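Local structure of chloramphenicol acetyltransferase (Aliivibrio fischeri, 6PXA) at residues B[158-162]-B[172-176]. The protein probably transfers an acetyl group from acetyl-CoA to chloramphenicol, as a hexapeptide-repeat acyltransferase, and binds taurocholic acid in this crystal. Numbering follows the deposited sequence.
Sequences VAPYS and KKRFD
Y161 and R174 meet twice, once through the backbone and once through their side chains, where a hairpin closes the end of the hexapeptide-repeat beta helix. The backbone N of R174 donates to Y161 O over 2.9 Å, with an N-H...O angle of 165°. K173 CA brings a weaker C-H...O contact to the same oxygen at 3.3 Å. Beside this bond, R174 NH1 lies 3.3 Å from both CD1 and CE1 of Y161, the guanidinium tilted 34° from the ring plane. F175 adds its rim: CE2 comes within 3.8 Å of Y161 CD1, which sits at the edge of the F175 ring. With CG anti to its carbonyl carbon (chi1 -69°), Y161 carries its ring against R174 and F175 and on to I180, L183 and L184 of helix 177-186. Y161 is the third residue of a type II turn, A159 to S162, closed by S162 N to A159 O at 3.1 Å; S162 then pairs with K173 in an antiparallel non-hydrogen-bonded bridge. A bend at chi3 lets the K173 chain pass P160 O, its CE 3.5 Å away, while NZ forms a salt bridge with E177. R174 NH1 donates to G145 O and NE to A95 O of the second subunit, so the side chain bridges two subunits beside the Y161 ring, its buried charge probably eased by these two carbonyl dipoles.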
ATOM      1  N   VAL B 158      -9.381 -12.862  12.763  1.00 38.24           N
ATOM      2  CA  VAL B 158      -8.543 -12.279  13.810  1.00 42.62           C
ATOM      3  C   VAL B 158      -9.225 -12.519  15.153  1.00 47.34           C
ATOM      4  O   VAL B 158     -10.373 -12.103  15.357  1.00 43.54           O
ATOM      5  CB  VAL B 158      -8.297 -10.782  13.556  1.00 42.88           C
ATOM      6  CG1 VAL B 158      -7.558 -10.124  14.721  1.00 38.31           C
ATOM      7  CG2 VAL B 158      -7.511 -10.606  12.261  1.00 38.66           C
ATOM      8  N   ALA B 159      -8.526 -13.220  16.057  1.00 42.87           N
ATOM      9  CA  ALA B 159      -9.073 -13.525  17.366  1.00 42.94           C
ATOM     10  C   ALA B 159      -9.275 -12.244  18.173  1.00 40.42           C
ATOM     11  O   ALA B 159      -8.544 -11.275  17.991  1.00 41.88           O
ATOM     12  CB  ALA B 159      -8.147 -14.470  18.136  1.00 48.46           C
ATOM     13  N   PRO B 160     -10.258 -12.231  19.082  1.00 43.08           N
ATOM     14  CA  PRO B 160     -10.500 -11.043  19.910  1.00 40.94           C
ATOM     15  C   PRO B 160      -9.252 -10.589  20.651  1.00 41.69           C
ATOM     16  O   PRO B 160      -8.518 -11.396  21.232  1.00 38.68           O
ATOM     17  CB  PRO B 160     -11.579 -11.510  20.894  1.00 37.95           C
ATOM     18  CG  PRO B 160     -12.211 -12.678  20.258  1.00 41.26           C
ATOM     19  CD  PRO B 160     -11.188 -13.324  19.386  1.00 38.60           C
ATOM     20  N   TYR B 161      -9.048  -9.270  20.659  1.00 46.55           N
ATOM     21  CA  TYR B 161      -7.960  -8.609  21.383  1.00 45.97           C
ATOM     22  C   TYR B 161      -6.583  -9.010  20.866  1.00 48.01           C
ATOM     23  O   TYR B 161      -5.576  -8.840  21.575  1.00 46.43           O
ATOM     24  CB  TYR B 161      -8.081  -8.854  22.887  1.00 44.07           C
ATOM     25  CG  TYR B 161      -9.270  -8.125  23.451  1.00 47.61           C
ATOM     26  CD1 TYR B 161      -9.185  -6.783  23.799  1.00 45.05           C
ATOM     27  CD2 TYR B 161     -10.493  -8.764  23.581  1.00 50.35           C
ATOM     28  CE1 TYR B 161     -10.281  -6.104  24.292  1.00 42.87           C
ATOM     29  CE2 TYR B 161     -11.595  -8.102  24.064  1.00 52.86           C
ATOM     30  CZ  TYR B 161     -11.484  -6.777  24.411  1.00 50.14           C
ATOM     31  OH  TYR B 161     -12.595  -6.145  24.882  1.00 47.69           O
ATOM     32  N   SER B 162      -6.535  -9.538  19.643  1.00 43.04           N
ATOM     33  CA  SER B 162      -5.283  -9.750  18.935  1.00 43.62           C
ATOM     34  C   SER B 162      -4.771  -8.450  18.307  1.00 40.63           C
ATOM     35  O   SER B 162      -5.547  -7.580  17.886  1.00 38.41           O
ATOM     36  CB  SER B 162      -5.476 -10.814  17.843  1.00 45.53           C
ATOM     37  OG  SER B 162      -5.530 -12.117  18.397  1.00 61.73           O
ATOM     38  N   LYS B 172       0.896  -9.941  19.264  1.00 50.57           N
ATOM     39  CA  LYS B 172       0.594 -10.083  20.686  1.00 51.61           C
ATOM     40  C   LYS B 172      -0.916 -10.082  20.862  1.00 47.11           C
ATOM     41  O   LYS B 172      -1.678  -9.780  19.936  1.00 43.71           O
ATOM     42  CB  LYS B 172       1.194  -8.966  21.530  1.00 53.02           C
ATOM     43  CG  LYS B 172       0.744  -7.574  21.134  1.00 54.12           C
ATOM     44  CD  LYS B 172       1.281  -6.540  22.120  1.00 62.04           C
ATOM     45  CE  LYS B 172       0.769  -6.842  23.527  1.00 66.58           C
ATOM     46  NZ  LYS B 172       0.887  -5.684  24.454  1.00 67.80           N
ATOM     47  N   LYS B 173      -1.334 -10.430  22.074  1.00 51.60           N
ATOM     48  CA  LYS B 173      -2.689 -10.208  22.555  1.00 52.05           C
ATOM     49  C   LYS B 173      -2.643  -9.087  23.588  1.00 51.54           C
ATOM     50  O   LYS B 173      -1.695  -9.000  24.366  1.00 55.79           O
ATOM     51  CB  LYS B 173      -3.278 -11.494  23.151  1.00 56.91           C
ATOM     52  CG  LYS B 173      -3.410 -12.611  22.113  1.00 64.64           C
ATOM     53  CD  LYS B 173      -4.369 -13.708  22.559  1.00 70.81           C
ATOM     54  CE  LYS B 173      -5.772 -13.454  22.036  1.00 70.18           C
ATOM     55  NZ  LYS B 173      -6.735 -14.532  22.431  1.00 74.07           N
ATOM     56  N   ARG B 174      -3.629  -8.188  23.555  1.00 50.22           N
ATOM     57  CA  ARG B 174      -3.550  -6.992  24.399  1.00 43.38           C
ATOM     58  C   ARG B 174      -3.542  -7.353  25.878  1.00 44.49           C
ATOM     59  O   ARG B 174      -2.905  -6.662  26.680  1.00 47.83           O
ATOM     60  CB  ARG B 174      -4.710  -6.046  24.089  1.00 46.70           C
ATOM     61  CG  ARG B 174      -4.647  -5.361  22.717  1.00 44.47           C
ATOM     62  CD  ARG B 174      -5.986  -4.732  22.348  1.00 42.27           C
ATOM     63  NE  ARG B 174      -6.359  -3.630  23.234  1.00 48.64           N
ATOM     64  CZ  ARG B 174      -7.597  -3.157  23.382  1.00 50.00           C
ATOM     65  NH1 ARG B 174      -8.622  -3.677  22.718  1.00 50.27           N
ATOM     66  NH2 ARG B 174      -7.821  -2.156  24.215  1.00 58.79           N
ATOM     67  N   PHE B 175      -4.253  -8.420  26.265  1.00 45.50           N
ATOM     68  CA  PHE B 175      -4.372  -8.817  27.665  1.00 49.33           C
ATOM     69  C   PHE B 175      -4.211 -10.326  27.804  1.00 57.14           C
ATOM     70  O   PHE B 175      -4.270 -11.077  26.823  1.00 59.96           O
ATOM     71  CB  PHE B 175      -5.720  -8.376  28.253  1.00 53.74           C
ATOM     72  CG  PHE B 175      -6.050  -6.944  27.966  1.00 53.46           C
ATOM     73  CD1 PHE B 175      -5.448  -5.930  28.685  1.00 52.14           C
ATOM     74  CD2 PHE B 175      -6.947  -6.613  26.958  1.00 57.69           C
ATOM     75  CE1 PHE B 175      -5.748  -4.605  28.425  1.00 51.27           C
ATOM     76  CE2 PHE B 175      -7.249  -5.288  26.685  1.00 54.92           C
ATOM     77  CZ  PHE B 175      -6.637  -4.282  27.423  1.00 50.94           C
ATOM     78  N   ASP B 176      -4.019 -10.766  29.050  1.00 55.09           N
ATOM     79  CA  ASP B 176      -4.001 -12.190  29.367  1.00 61.01           C
ATOM     80  C   ASP B 176      -5.342 -12.836  29.038  1.00 66.27           C
ATOM     81  O   ASP B 176      -6.387 -12.181  29.013  1.00 67.38           O
ATOM     82  CB  ASP B 176      -3.691 -12.403  30.847  1.00 65.80           C
ATOM     83  CG  ASP B 176      -2.671 -11.416  31.358  1.00 72.90           C
ATOM     84  OD1 ASP B 176      -2.802 -10.215  31.011  1.00 74.94           O
ATOM     85  OD2 ASP B 176      -1.749 -11.834  32.089  1.00 73.74           O
TER